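Local coordinates for protein luciferase-like enzymeAMP-CoA-ligase (Zophobas atratus, PDB 4W8O) that probably activates carboxylic acids with ATP as an adenylate-forming AMP/CoA ligase of the ANL superfamily, being a luciferase-like enzyme from a nonluminescent mealworm, at residues T56-L60 / E166-K170; L113-T117 / Y388-D392; R119-E125 / C142-G148; T208-C212 / S353-L357; C216-F222 / S242-A247. One frame throughout, in Å; residues are numbered along the deposited sequence.

Interaction 1 (T56-L60 / E166-K170); sequences TRVAL and EKAFK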
# COMPACT_ATOMS: atom_id res chain seq x y z
N THR A 56 14.22 16.35 -0.48
CA THR A 56 14.53 17.43 -1.42
C THR A 56 15.99 17.32 -1.88
O THR A 56 16.29 17.42 -3.07
CB THR A 56 14.25 18.82 -0.80
OG1 THR A 56 12.85 18.94 -0.51
CG2 THR A 56 14.67 19.95 -1.74
N ARG A 57 16.89 17.04 -0.94
CA ARG A 57 18.31 16.89 -1.25
C ARG A 57 18.58 15.68 -2.12
O ARG A 57 19.35 15.76 -3.08
CB ARG A 57 19.13 16.81 0.04
CG ARG A 57 19.25 18.13 0.76
CD ARG A 57 19.87 17.95 2.12
NE ARG A 57 19.89 19.19 2.88
CZ ARG A 57 20.34 19.29 4.13
NH1 ARG A 57 20.80 18.22 4.77
NH2 ARG A 57 20.33 20.46 4.74
N VAL A 58 17.93 14.55 -1.81
CA VAL A 58 18.03 13.37 -2.66
C VAL A 58 17.53 13.67 -4.08
O VAL A 58 18.17 13.27 -5.05
CB VAL A 58 17.29 12.16 -2.06
CG1 VAL A 58 17.26 11.00 -3.03
CG2 VAL A 58 17.95 11.72 -0.76
N ALA A 59 16.40 14.37 -4.18
CA ALA A 59 15.82 14.72 -5.49
C ALA A 59 16.75 15.57 -6.34
O ALA A 59 16.93 15.31 -7.53
CB ALA A 59 14.49 15.45 -5.30
N LEU A 60 17.33 16.60 -5.72
CA LEU A 60 18.26 17.48 -6.44
C LEU A 60 19.47 16.70 -6.95
O LEU A 60 19.96 16.96 -8.04
CB LEU A 60 18.72 18.65 -5.55
CG LEU A 60 17.65 19.72 -5.31
CD1 LEU A 60 18.06 20.60 -4.13
CD2 LEU A 60 17.42 20.56 -6.55
N GLU A 166 18.06 24.37 -2.56
CA GLU A 166 17.09 23.57 -1.83
C GLU A 166 15.83 24.38 -1.57
O GLU A 166 14.72 23.86 -1.64
CB GLU A 166 17.67 23.09 -0.50
CG GLU A 166 18.78 22.07 -0.67
CD GLU A 166 19.52 21.77 0.62
OE1 GLU A 166 18.87 21.52 1.66
OE2 GLU A 166 20.77 21.76 0.59
N LYS A 167 16.02 25.66 -1.31
CA LYS A 167 14.92 26.56 -0.98
C LYS A 167 13.96 26.72 -2.15
O LYS A 167 12.74 26.76 -1.95
CB LYS A 167 15.48 27.92 -0.58
CG LYS A 167 14.53 28.75 0.25
CD LYS A 167 15.19 30.04 0.70
CE LYS A 167 14.39 30.71 1.79
NZ LYS A 167 15.12 31.88 2.35
N ALA A 168 14.50 26.79 -3.36
CA ALA A 168 13.70 27.02 -4.55
C ALA A 168 13.09 25.75 -5.13
O ALA A 168 12.16 25.82 -5.94
CB ALA A 168 14.53 27.73 -5.61
N PHE A 169 13.61 24.58 -4.75
CA PHE A 169 13.16 23.34 -5.38
C PHE A 169 11.66 23.15 -5.24
O PHE A 169 11.08 23.35 -4.17
CB PHE A 169 13.88 22.12 -4.80
CG PHE A 169 13.38 20.82 -5.36
CD1 PHE A 169 13.81 20.37 -6.60
CD2 PHE A 169 12.46 20.05 -4.66
CE1 PHE A 169 13.35 19.18 -7.13
CE2 PHE A 169 11.99 18.85 -5.18
CZ PHE A 169 12.44 18.42 -6.41
N LYS A 170 11.03 22.79 -6.35
CA LYS A 170 9.64 22.39 -6.37
C LYS A 170 9.53 21.09 -7.18
O LYS A 170 10.29 20.88 -8.13
CB LYS A 170 8.76 23.47 -7.00
CG LYS A 170 8.66 24.77 -6.20
CD LYS A 170 7.93 24.57 -4.88
CE LYS A 170 7.57 25.89 -4.20
NZ LYS A 170 6.82 25.63 -2.93
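A helix-to-loop contact joins Thr56, Arg57, Ala59 and Leu60 of helix 48-64 to Glu166 and Phe169 in the loop that leads from helix 156-159 to strand 179-184. Two kinds of chemistry lie next to each other, an apolar patch round the Phe169 ring and a salt bridge beside it. A chi1 of 177°, with CG pointing opposite the backbone N, carries the Phe169 ring between loop and helix. Three side chains from one side of the helix, at positions i, i+3 and i+4, meet it obliquely: Thr56 CG2 lies 3.7 Å from Phe169 CD2, Ala59 CB 3.8 Å from Phe169 CZ, and Leu60 CD2 3.6 Å from Phe169 CD1. The other branch of Leu60 reaches the aliphatic part of the glutamate, with Leu60 CD1 3.8 Å from Glu166 CG. Thr56 turns its methyl to the loop, while its OG1 is hydrogen-bonded to Lys52 O. In the salt bridge Arg57 NE gives a nearly straight hydrogen bond to Glu166 OE1 (2.8 Å, 178°). The oxygen sits in the guanidinium plane but is met from above the carboxylate plane, the two planes standing 84° apart. With an alanine in place of Arg57, the Glu166 carboxylate is likely to lose its charged mate and be freer to turn. Leu93 also touches Phe169, and Ala89 and Tyr92 of helix 85-92 touch Ala59. The arrangement is that of a loop packed against a helix of the AMP-binding domain, its aromatic residue buried and its acidic residue paired with a partly exposed arginine.

Interaction 2 (L113-T117 / Y388-D392); sequences LSLVT and YYRND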
# COMPACT_ATOMS: atom_id res chain seq x y z
N LEU A 113 12.74 -7.30 -12.57
CA LEU A 113 13.63 -6.30 -13.16
C LEU A 113 13.47 -6.23 -14.68
O LEU A 113 13.52 -5.14 -15.26
CB LEU A 113 15.09 -6.59 -12.78
CG LEU A 113 15.49 -6.33 -11.33
CD1 LEU A 113 16.90 -6.86 -11.04
CD2 LEU A 113 15.41 -4.85 -11.01
N SER A 114 13.27 -7.38 -15.31
CA SER A 114 13.13 -7.42 -16.76
C SER A 114 11.82 -6.76 -17.20
O SER A 114 11.74 -6.22 -18.30
CB SER A 114 13.20 -8.87 -17.27
OG SER A 114 11.97 -9.57 -17.06
N LEU A 115 10.81 -6.78 -16.33
CA LEU A 115 9.56 -6.07 -16.61
C LEU A 115 9.73 -4.55 -16.62
O LEU A 115 9.22 -3.88 -17.51
CB LEU A 115 8.48 -6.44 -15.60
CG LEU A 115 7.93 -7.86 -15.61
CD1 LEU A 115 7.08 -8.10 -14.38
CD2 LEU A 115 7.14 -8.13 -16.88
N VAL A 116 10.44 -4.01 -15.62
CA VAL A 116 10.48 -2.56 -15.40
C VAL A 116 11.82 -1.87 -15.74
O VAL A 116 11.88 -0.64 -15.79
CB VAL A 116 10.04 -2.20 -13.96
CG1 VAL A 116 8.68 -2.80 -13.65
CG2 VAL A 116 11.07 -2.62 -12.91
N THR A 117 12.87 -2.66 -15.98
CA THR A 117 14.18 -2.16 -16.43
C THR A 117 14.54 -0.80 -15.83
O THR A 117 14.56 0.20 -16.53
CB THR A 117 14.24 -2.09 -17.97
OG1 THR A 117 13.22 -1.21 -18.46
CG2 THR A 117 14.05 -3.48 -18.60
N TYR A 388 -0.92 -2.35 -17.96
CA TYR A 388 0.39 -2.92 -17.65
C TYR A 388 1.49 -2.09 -18.34
O TYR A 388 1.24 -1.47 -19.37
CB TYR A 388 0.49 -4.40 -18.07
CG TYR A 388 -0.37 -5.38 -17.28
CD1 TYR A 388 -0.68 -5.18 -15.93
CD2 TYR A 388 -0.85 -6.55 -17.88
CE1 TYR A 388 -1.44 -6.09 -15.21
CE2 TYR A 388 -1.61 -7.47 -17.16
CZ TYR A 388 -1.91 -7.24 -15.83
OH TYR A 388 -2.66 -8.15 -15.12
N TYR A 389 2.69 -2.11 -17.78
CA TYR A 389 3.79 -1.27 -18.26
C TYR A 389 4.18 -1.61 -19.70
O TYR A 389 4.28 -0.72 -20.54
CB TYR A 389 5.00 -1.43 -17.33
CG TYR A 389 6.13 -0.45 -17.57
CD1 TYR A 389 5.89 0.93 -17.60
CD2 TYR A 389 7.43 -0.90 -17.73
CE1 TYR A 389 6.93 1.83 -17.80
CE2 TYR A 389 8.47 -0.01 -17.94
CZ TYR A 389 8.22 1.35 -17.96
OH TYR A 389 9.26 2.23 -18.17
N ARG A 390 4.42 -2.88 -19.98
CA ARG A 390 4.71 -3.29 -21.35
C ARG A 390 3.84 -4.43 -21.89
O ARG A 390 3.90 -4.75 -23.07
CB ARG A 390 6.20 -3.63 -21.50
CG ARG A 390 7.06 -2.38 -21.45
CD ARG A 390 8.49 -2.62 -21.91
NE ARG A 390 9.40 -2.83 -20.79
CZ ARG A 390 10.25 -1.92 -20.30
NH1 ARG A 390 10.32 -0.69 -20.81
NH2 ARG A 390 11.03 -2.26 -19.29
N ASN A 391 3.00 -5.01 -21.04
CA ASN A 391 2.14 -6.09 -21.46
C ASN A 391 0.70 -5.59 -21.68
O ASN A 391 0.46 -4.38 -21.73
CB ASN A 391 2.27 -7.24 -20.45
CG ASN A 391 3.52 -8.07 -20.70
OD1 ASN A 391 3.72 -8.58 -21.79
ND2 ASN A 391 4.39 -8.17 -19.70
N ASP A 392 -0.26 -6.51 -21.84
CA ASP A 392 -1.59 -6.18 -22.33
C ASP A 392 -2.67 -6.60 -21.33
O ASP A 392 -3.03 -7.77 -21.25
CB ASP A 392 -1.82 -6.88 -23.67
CG ASP A 392 -3.16 -6.53 -24.31
OD1 ASP A 392 -4.01 -5.92 -23.64
OD2 ASP A 392 -3.35 -6.88 -25.49
O HOH W 1 10.59 -4.91 -20.51
O HOH W 2 11.81 1.32 -17.66
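Arg390 reaches Thr117 because its chain leaves CB with CG anti to the carbonyl carbon (chi1 -72°) and then bends at chi3 (-98°), swinging the guanidinium toward the C-terminal end of helix 106-116. Thr117, the first residue beyond that helix and one with positive phi, holds OG1 between its own N and carbonyl carbon, where the arginine meets it. Arg390 NH2 donates to Thr117 OG1 (2.6 Å, 148°), the oxygen tilted slightly from the guanidinium plane. The same nitrogen makes a weak, bent bond to Leu115 O at 3.0 Å. Tyr389 brings its ring edge to the same carbonyl, with CD2 3.5 Å from Leu115 O, while its CE2 lies over one face of the Arg390 guanidinium. One water donates to Ser114 O; a second donates to Val116 O and is hydrogen-bonded to Tyr389 OH. Farther out, Leu115 CD2 touches Asn391 ND2 at 3.9 Å. Ala194 pairs with the Tyr389 backbone and touches Val116, placing the contact beside strand 194-198. The cationic guanidinium thus sits at a helix C-terminus, where carbonyls point outward, a placement that is probably favourable electrostatically and tempered by water at this partly exposed surface.

Interaction 3 (R119-E125 / C142-G148); sequences RIIFVEE and CEIIVFG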
# COMPACT_ATOMS: atom_id res chain seq x y z
N ARG A 119 16.39 2.50 -13.98
CA ARG A 119 17.60 3.27 -14.19
C ARG A 119 18.48 3.24 -12.95
O ARG A 119 19.69 3.25 -13.04
CB ARG A 119 17.26 4.71 -14.53
CG ARG A 119 18.49 5.55 -14.75
CD ARG A 119 18.18 6.71 -15.64
NE ARG A 119 19.27 7.66 -15.68
CZ ARG A 119 19.26 8.75 -16.43
NH1 ARG A 119 18.20 9.02 -17.19
NH2 ARG A 119 20.30 9.59 -16.41
N ILE A 120 17.83 3.24 -11.79
CA ILE A 120 18.54 3.16 -10.53
C ILE A 120 17.76 2.20 -9.66
O ILE A 120 16.52 2.14 -9.74
CB ILE A 120 18.58 4.51 -9.80
CG1 ILE A 120 19.45 5.51 -10.56
CG2 ILE A 120 19.11 4.34 -8.38
CD1 ILE A 120 19.32 6.94 -10.08
N ILE A 121 18.48 1.45 -8.83
CA ILE A 121 17.87 0.68 -7.76
C ILE A 121 18.56 0.98 -6.43
O ILE A 121 19.78 0.84 -6.30
CB ILE A 121 17.82 -0.84 -8.05
CG1 ILE A 121 17.34 -1.60 -6.82
CG2 ILE A 121 19.18 -1.36 -8.47
CD1 ILE A 121 16.80 -2.97 -7.14
N PHE A 122 17.77 1.43 -5.46
CA PHE A 122 18.22 1.58 -4.07
C PHE A 122 18.04 0.24 -3.35
O PHE A 122 16.96 -0.35 -3.39
CB PHE A 122 17.41 2.66 -3.35
CG PHE A 122 17.74 4.07 -3.81
CD1 PHE A 122 17.19 4.57 -4.97
CD2 PHE A 122 18.58 4.88 -3.06
CE1 PHE A 122 17.49 5.87 -5.40
CE2 PHE A 122 18.88 6.17 -3.48
CZ PHE A 122 18.33 6.66 -4.66
N VAL A 123 19.09 -0.21 -2.67
CA VAL A 123 19.11 -1.54 -2.06
C VAL A 123 19.69 -1.55 -0.65
O VAL A 123 20.70 -0.90 -0.39
CB VAL A 123 19.89 -2.52 -2.96
CG1 VAL A 123 21.38 -2.21 -2.94
CG2 VAL A 123 19.66 -3.97 -2.53
N GLU A 124 19.04 -2.27 0.26
CA GLU A 124 19.59 -2.51 1.58
C GLU A 124 20.83 -3.40 1.47
O GLU A 124 20.94 -4.20 0.53
CB GLU A 124 18.55 -3.18 2.50
CG GLU A 124 18.09 -4.55 2.02
CD GLU A 124 17.06 -5.22 2.92
OE1 GLU A 124 16.50 -4.56 3.83
OE2 GLU A 124 16.82 -6.42 2.71
N GLU A 125 21.76 -3.26 2.41
CA GLU A 125 22.99 -4.07 2.41
C GLU A 125 22.70 -5.58 2.32
O GLU A 125 23.39 -6.31 1.62
CB GLU A 125 23.82 -3.80 3.66
CG GLU A 125 24.53 -2.46 3.64
CD GLU A 125 25.32 -2.18 4.91
OE1 GLU A 125 25.18 -2.94 5.89
OE2 GLU A 125 26.08 -1.20 4.94
N CYS A 142 22.30 -1.16 -14.66
CA CYS A 142 21.51 -0.36 -13.75
C CYS A 142 22.43 0.14 -12.66
O CYS A 142 23.26 -0.61 -12.16
CB CYS A 142 20.40 -1.21 -13.12
SG CYS A 142 19.30 -0.33 -11.99
N GLU A 143 22.29 1.40 -12.29
CA GLU A 143 23.04 1.93 -11.16
C GLU A 143 22.43 1.38 -9.87
O GLU A 143 21.21 1.34 -9.71
CB GLU A 143 22.99 3.46 -11.17
CG GLU A 143 23.85 4.13 -10.11
CD GLU A 143 23.50 5.60 -9.92
OE1 GLU A 143 22.82 6.18 -10.78
OE2 GLU A 143 23.92 6.18 -8.90
N ILE A 144 23.30 0.92 -8.97
CA ILE A 144 22.88 0.49 -7.64
C ILE A 144 23.31 1.54 -6.62
O ILE A 144 24.43 2.04 -6.69
CB ILE A 144 23.49 -0.88 -7.28
CG1 ILE A 144 22.90 -1.98 -8.18
CG2 ILE A 144 23.23 -1.19 -5.81
CD1 ILE A 144 23.65 -3.30 -8.10
N ILE A 145 22.42 1.87 -5.70
CA ILE A 145 22.76 2.77 -4.59
C ILE A 145 22.38 2.06 -3.29
O ILE A 145 21.25 1.62 -3.13
CB ILE A 145 22.04 4.13 -4.73
CG1 ILE A 145 22.49 4.82 -6.03
CG2 ILE A 145 22.35 5.03 -3.54
CD1 ILE A 145 21.84 6.16 -6.29
N VAL A 146 23.35 1.92 -2.39
CA VAL A 146 23.19 1.10 -1.19
C VAL A 146 22.76 1.95 -0.00
O VAL A 146 23.27 3.05 0.20
CB VAL A 146 24.51 0.37 -0.85
CG1 VAL A 146 24.40 -0.41 0.46
CG2 VAL A 146 24.92 -0.56 -1.99
N PHE A 147 21.80 1.44 0.77
CA PHE A 147 21.49 2.00 2.08
C PHE A 147 22.55 1.54 3.07
O PHE A 147 22.35 0.58 3.80
CB PHE A 147 20.10 1.56 2.58
CG PHE A 147 18.96 2.14 1.80
CD1 PHE A 147 18.67 3.49 1.86
CD2 PHE A 147 18.16 1.32 1.00
CE1 PHE A 147 17.61 4.02 1.14
CE2 PHE A 147 17.10 1.84 0.28
CZ PHE A 147 16.83 3.21 0.34
N GLY A 148 23.67 2.23 3.09
CA GLY A 148 24.78 1.85 3.94
C GLY A 148 26.09 2.20 3.28
O GLY A 148 26.18 3.20 2.56
O HOH W 3 21.89 3.56 -14.52
O HOH W 4 21.08 -1.67 4.57
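Phe147, Ile145 and Phe122 have the most surface buried where strands 120-124 and 143-147 run side by side, and all three point to the same face of the sheet. Ile145 lies alongside Phe122, pointing the same way, and sets its CB over one face of the ring, 4.2 Å from the centroid and 25° off the normal. Its CG2 comes within 3.7 Å of Phe122 CE2, while the other branch ends at Ile120, Ile145 CD1 to Ile120 CG2 being 3.9 Å. The Phe147 ring leans back over the neighbouring strand: with CG anti to the carbonyl carbon (chi1 -68°), its CE2 lies 3.7 Å from Phe122 CB, and its edge turns to Glu124 N. The two rings meet obliquely, their planes 35° apart.

Beneath them the backbones pair in parallel, as in the right-handed beta-alpha-beta crossover expected of strand 120-124, helix 128-138 and strand 143-147 in the AMP-binding domain. Ile121 donates to Glu143 O and accepts from Ile145 N; Val123 N donates to Ile145 O, and Phe147 N donates to Val123 O at 2.8 Å. On the reverse face, Val123 CG1 packs 3.6 Å from Ile144 CG2, and Ile131 and Leu135 of the connecting helix lie against this side. Beyond the last of these bonds, a water spans Glu125 N and Phe147 O, and the backbone of Gly148 lies close beside the Glu125 carboxylate, whose OE2 bonds to Lys149 N.

Interaction 4 (T208-C212 / S353-L357); sequences TSFYC and SPRTL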
# COMPACT_ATOMS: atom_id res chain seq x y z
N THR A 208 -9.64 7.37 -1.35
CA THR A 208 -10.75 6.47 -1.08
C THR A 208 -10.57 5.79 0.28
O THR A 208 -11.53 5.67 1.04
CB THR A 208 -10.89 5.40 -2.19
OG1 THR A 208 -11.26 6.04 -3.42
CG2 THR A 208 -11.94 4.34 -1.84
N SER A 209 -9.35 5.38 0.59
CA SER A 209 -9.06 4.77 1.90
C SER A 209 -9.32 5.75 3.07
O SER A 209 -9.78 5.34 4.13
CB SER A 209 -7.64 4.16 1.94
OG SER A 209 -6.62 5.14 2.09
N PHE A 210 -9.04 7.03 2.86
CA PHE A 210 -9.35 8.05 3.85
C PHE A 210 -10.86 8.16 4.12
O PHE A 210 -11.28 8.21 5.27
CB PHE A 210 -8.79 9.41 3.42
CG PHE A 210 -9.19 10.55 4.32
CD1 PHE A 210 -8.55 10.74 5.53
CD2 PHE A 210 -10.22 11.42 3.96
CE1 PHE A 210 -8.92 11.78 6.37
CE2 PHE A 210 -10.59 12.46 4.79
CZ PHE A 210 -9.94 12.65 6.00
N TYR A 211 -11.67 8.17 3.06
CA TYR A 211 -13.13 8.25 3.21
C TYR A 211 -13.78 6.95 3.68
O TYR A 211 -14.98 6.94 3.97
CB TYR A 211 -13.79 8.80 1.95
CG TYR A 211 -13.53 10.28 1.80
CD1 TYR A 211 -14.15 11.19 2.66
CD2 TYR A 211 -12.63 10.75 0.86
CE1 TYR A 211 -13.89 12.55 2.56
CE2 TYR A 211 -12.36 12.11 0.75
CZ TYR A 211 -13.00 13.00 1.60
OH TYR A 211 -12.73 14.34 1.50
N CYS A 212 -13.02 5.87 3.77
CA CYS A 212 -13.50 4.65 4.42
C CYS A 212 -13.72 4.90 5.91
O CYS A 212 -14.48 4.19 6.56
CB CYS A 212 -12.55 3.47 4.21
SG CYS A 212 -12.61 2.79 2.54
N SER A 353 -16.51 0.26 -0.82
CA SER A 353 -15.83 1.48 -0.43
C SER A 353 -16.39 2.71 -1.17
O SER A 353 -17.05 2.57 -2.20
CB SER A 353 -14.32 1.34 -0.67
OG SER A 353 -14.07 0.77 -1.93
N PRO A 354 -16.12 3.93 -0.64
CA PRO A 354 -16.68 5.13 -1.27
C PRO A 354 -16.27 5.27 -2.74
O PRO A 354 -15.17 4.85 -3.12
CB PRO A 354 -16.09 6.29 -0.45
CG PRO A 354 -15.68 5.68 0.85
CD PRO A 354 -15.34 4.24 0.57
N ARG A 355 -17.18 5.82 -3.54
CA ARG A 355 -16.95 6.11 -4.95
C ARG A 355 -16.50 4.88 -5.75
O ARG A 355 -15.77 5.01 -6.73
CB ARG A 355 -15.96 7.27 -5.10
CG ARG A 355 -16.63 8.63 -4.93
CD ARG A 355 -15.66 9.79 -5.12
NE ARG A 355 -15.10 9.83 -6.46
CZ ARG A 355 -15.61 10.48 -7.50
NH1 ARG A 355 -16.74 11.18 -7.39
NH2 ARG A 355 -14.98 10.43 -8.66
N THR A 356 -16.96 3.70 -5.33
CA THR A 356 -16.64 2.44 -5.96
C THR A 356 -17.93 1.73 -6.38
O THR A 356 -18.93 1.77 -5.65
CB THR A 356 -15.85 1.53 -4.99
OG1 THR A 356 -14.62 2.18 -4.62
CG2 THR A 356 -15.55 0.17 -5.61
N LEU A 357 -17.90 1.09 -7.55
CA LEU A 357 -18.99 0.21 -7.98
C LEU A 357 -18.55 -1.26 -7.89
O LEU A 357 -17.42 -1.59 -8.25
CB LEU A 357 -19.40 0.52 -9.42
CG LEU A 357 -19.81 1.95 -9.76
CD1 LEU A 357 -19.97 2.09 -11.27
CD2 LEU A 357 -21.08 2.36 -9.04
O HOH W 5 -12.80 5.61 -5.44
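Ser353 starts the contact with its CB, which touches both Cys212 SG at 3.9 Å and Thr208 CG2 at 4.0 Å, near the C-terminal end of helix 199-211. Its OG turns elsewhere and is hydrogen-bonded to Leu329 O. Pro354 follows and has the most surface buried of the residues here. Its CD lies 3.7 Å from Cys212 SG, and its CG meets Tyr211 twice, at 3.4 Å from the backbone O and 3.8 Å from CB. The Tyr211 ring leads away and stacks on Phe11, a residue that also touches Pro354. The proline's carbonyl O faces Thr208 CG2 (3.5 Å), the methyl standing anti to Thr208's own backbone N (chi1 -65°). Ser353 to Thr356 form a type II turn, with Arg355 at its third position. A water donates to Thr208 OG1 at 2.6 Å, an atom also hydrogen-bonded to Gln204 O, and, weakly, to Arg355 O, while the arginine's guanidinium pairs with Glu10 and Asp382. Thr356 OG1 stays within its own turn, near Ser353 OG and Pro354 O. No direct hydrogen bond crosses between the segments, so the buried fit of turn against helix rests on shape and apolar carbon and sulfur contacts, with a water that bridges weakly.

Interaction 5 (C216-F222 / S242-A247); sequences CRSILHF and STRVFA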
# COMPACT_ATOMS: atom_id res chain seq x y z
N CYS A 216 -6.32 6.40 11.52
CA CYS A 216 -4.92 6.18 11.11
C CYS A 216 -3.93 7.12 11.81
O CYS A 216 -2.79 7.24 11.38
CB CYS A 216 -4.75 6.40 9.60
SG CYS A 216 -5.40 5.11 8.53
N ARG A 217 -4.37 7.80 12.87
CA ARG A 217 -3.55 8.87 13.47
C ARG A 217 -2.16 8.37 13.88
O ARG A 217 -1.16 9.07 13.71
CB ARG A 217 -4.27 9.48 14.68
CG ARG A 217 -5.50 10.29 14.31
CD ARG A 217 -6.29 10.68 15.55
NE ARG A 217 -6.80 9.49 16.24
CZ ARG A 217 -7.27 9.48 17.48
NH1 ARG A 217 -7.33 10.59 18.20
NH2 ARG A 217 -7.69 8.34 18.01
N SER A 218 -2.11 7.17 14.42
CA SER A 218 -0.85 6.50 14.68
C SER A 218 -0.98 5.01 14.31
O SER A 218 -1.52 4.21 15.09
CB SER A 218 -0.45 6.70 16.14
OG SER A 218 0.90 6.34 16.32
N ILE A 219 -0.49 4.66 13.12
CA ILE A 219 -0.72 3.33 12.55
C ILE A 219 0.57 2.53 12.44
O ILE A 219 1.57 3.00 11.89
CB ILE A 219 -1.45 3.39 11.19
CG1 ILE A 219 -1.69 1.97 10.65
CG2 ILE A 219 -0.69 4.23 10.17
CD1 ILE A 219 -2.66 1.90 9.49
N LEU A 220 0.54 1.31 12.97
CA LEU A 220 1.67 0.37 12.90
C LEU A 220 1.44 -0.62 11.76
O LEU A 220 0.31 -1.07 11.54
CB LEU A 220 1.82 -0.39 14.23
CG LEU A 220 2.84 -1.53 14.32
CD1 LEU A 220 4.26 -1.06 14.02
CD2 LEU A 220 2.80 -2.17 15.71
N HIS A 221 2.50 -0.95 11.03
CA HIS A 221 2.43 -2.05 10.09
C HIS A 221 3.77 -2.74 9.95
O HIS A 221 4.80 -2.21 10.37
CB HIS A 221 1.93 -1.55 8.73
CG HIS A 221 2.95 -0.78 7.97
ND1 HIS A 221 3.60 -1.28 6.87
CD2 HIS A 221 3.47 0.46 8.18
CE1 HIS A 221 4.46 -0.39 6.42
NE2 HIS A 221 4.40 0.67 7.20
N PHE A 222 3.74 -3.92 9.36
CA PHE A 222 4.93 -4.74 9.19
C PHE A 222 5.28 -4.97 7.72
O PHE A 222 6.43 -5.30 7.42
CB PHE A 222 4.72 -6.09 9.87
CG PHE A 222 4.35 -5.97 11.33
CD1 PHE A 222 5.32 -5.79 12.29
CD2 PHE A 222 3.02 -6.01 11.73
CE1 PHE A 222 4.99 -5.66 13.63
CE2 PHE A 222 2.68 -5.88 13.06
CZ PHE A 222 3.67 -5.70 14.01
N SER A 242 -0.73 12.17 9.78
CA SER A 242 -0.64 11.12 10.78
C SER A 242 0.76 10.54 10.83
O SER A 242 1.63 10.91 10.04
CB SER A 242 -1.64 10.03 10.46
OG SER A 242 -2.96 10.54 10.43
N THR A 243 0.98 9.62 11.77
CA THR A 243 2.28 9.00 11.98
C THR A 243 2.25 7.55 11.53
O THR A 243 1.34 6.81 11.90
CB THR A 243 2.67 9.08 13.46
OG1 THR A 243 2.75 10.45 13.85
CG2 THR A 243 4.02 8.41 13.72
N ARG A 244 3.23 7.15 10.73
CA ARG A 244 3.41 5.75 10.34
C ARG A 244 4.45 5.10 11.24
O ARG A 244 5.58 5.60 11.36
CB ARG A 244 3.84 5.66 8.88
CG ARG A 244 3.85 4.24 8.31
CD ARG A 244 4.04 4.23 6.80
NE ARG A 244 5.30 4.87 6.41
CZ ARG A 244 6.50 4.30 6.44
NH1 ARG A 244 6.65 3.04 6.82
NH2 ARG A 244 7.57 4.99 6.06
N VAL A 245 4.08 3.98 11.86
CA VAL A 245 5.01 3.19 12.66
C VAL A 245 5.28 1.84 11.98
O VAL A 245 4.38 1.21 11.46
CB VAL A 245 4.47 2.97 14.09
CG1 VAL A 245 5.56 2.41 15.00
CG2 VAL A 245 3.93 4.29 14.66
N PHE A 246 6.54 1.43 11.97
CA PHE A 246 6.90 0.14 11.40
C PHE A 246 7.80 -0.66 12.33
O PHE A 246 8.46 -0.11 13.21
CB PHE A 246 7.56 0.32 10.02
CG PHE A 246 8.81 1.15 10.04
CD1 PHE A 246 10.05 0.57 10.30
CD2 PHE A 246 8.76 2.52 9.81
CE1 PHE A 246 11.20 1.34 10.33
CE2 PHE A 246 9.90 3.29 9.83
CZ PHE A 246 11.13 2.70 10.10
N ALA A 247 7.78 -1.97 12.13
CA ALA A 247 8.68 -2.88 12.81
C ALA A 247 8.98 -4.03 11.84
O ALA A 247 8.15 -4.39 10.99
CB ALA A 247 8.05 -3.39 14.10
O HOH W 6 8.39 -3.63 8.41
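Strands 218-221 and 243-246 pack tightly along their middle, where Leu220 and Val245 share one face of the sheet and His221 and Arg244 lie on the other, and the pairing slackens toward Ala247. In the tight part Val245 N donates to Ile219 O at 2.7 Å and Val245 O accepts from His221 N at 2.9 Å, both part of a regular parallel pattern. Leu220 CD1 bears on Val245 CG1 (3.8 Å). The imidazole of His221, its CG between the backbone N and carbonyl carbon (chi1 74°), is brought across to the arginine. There Arg244 NH1 donates to His221 NE2 (3.3 Å, 158°); NH1 lies near the ring plane and NE2 near the guanidinium plane, although the planes are 58° apart. On its other nitrogen His221 is hydrogen-bonded to Thr223 OG1, and the two bonds together probably fix its rotation. A leucine in place of Arg244 would probably leave His221 NE2 without this donor and the ring less firmly oriented. At the looser end, the bond from Ala247 N to His221 O is weak at 3.5 Å, and a water donates to both Phe222 O and Ala247 O where the strands part. Phe222 still turns its edge to Ala247 O, CD1 standing 3.4 Å away. At the opposite end Arg217 is exposed and its guanidinium pairs with Asp215. Helix 228-239 connects the strands, its Ile233 touching Ile219 and His221, which makes this the parallel beta-alpha-beta unit of an alpha/beta sheet in the AMP-binding fold.

In the fold
Interactions 3 and 5 are parallel strand pairs from beta-alpha-beta units, but they lie in different sheets, their centres 25 Å apart; backbone bonds dominate each, with interaction 3, partly buried, more apolar in its side chains and interaction 5, buried, holding an arginine-histidine bond. Interactions 1, 2 and 4 set loops against helices. Interactions 1 and 4 are buried, the former carrying a salt bridge and the latter no direct hydrogen bond, whereas interaction 2 is a surface contact mediated by arginine and water. Helix 106-116 of interaction 2 is followed in the chain by strand 120-124 of interaction 3, as helix 199-211 of interaction 4 precedes strand 218-221 of interaction 5.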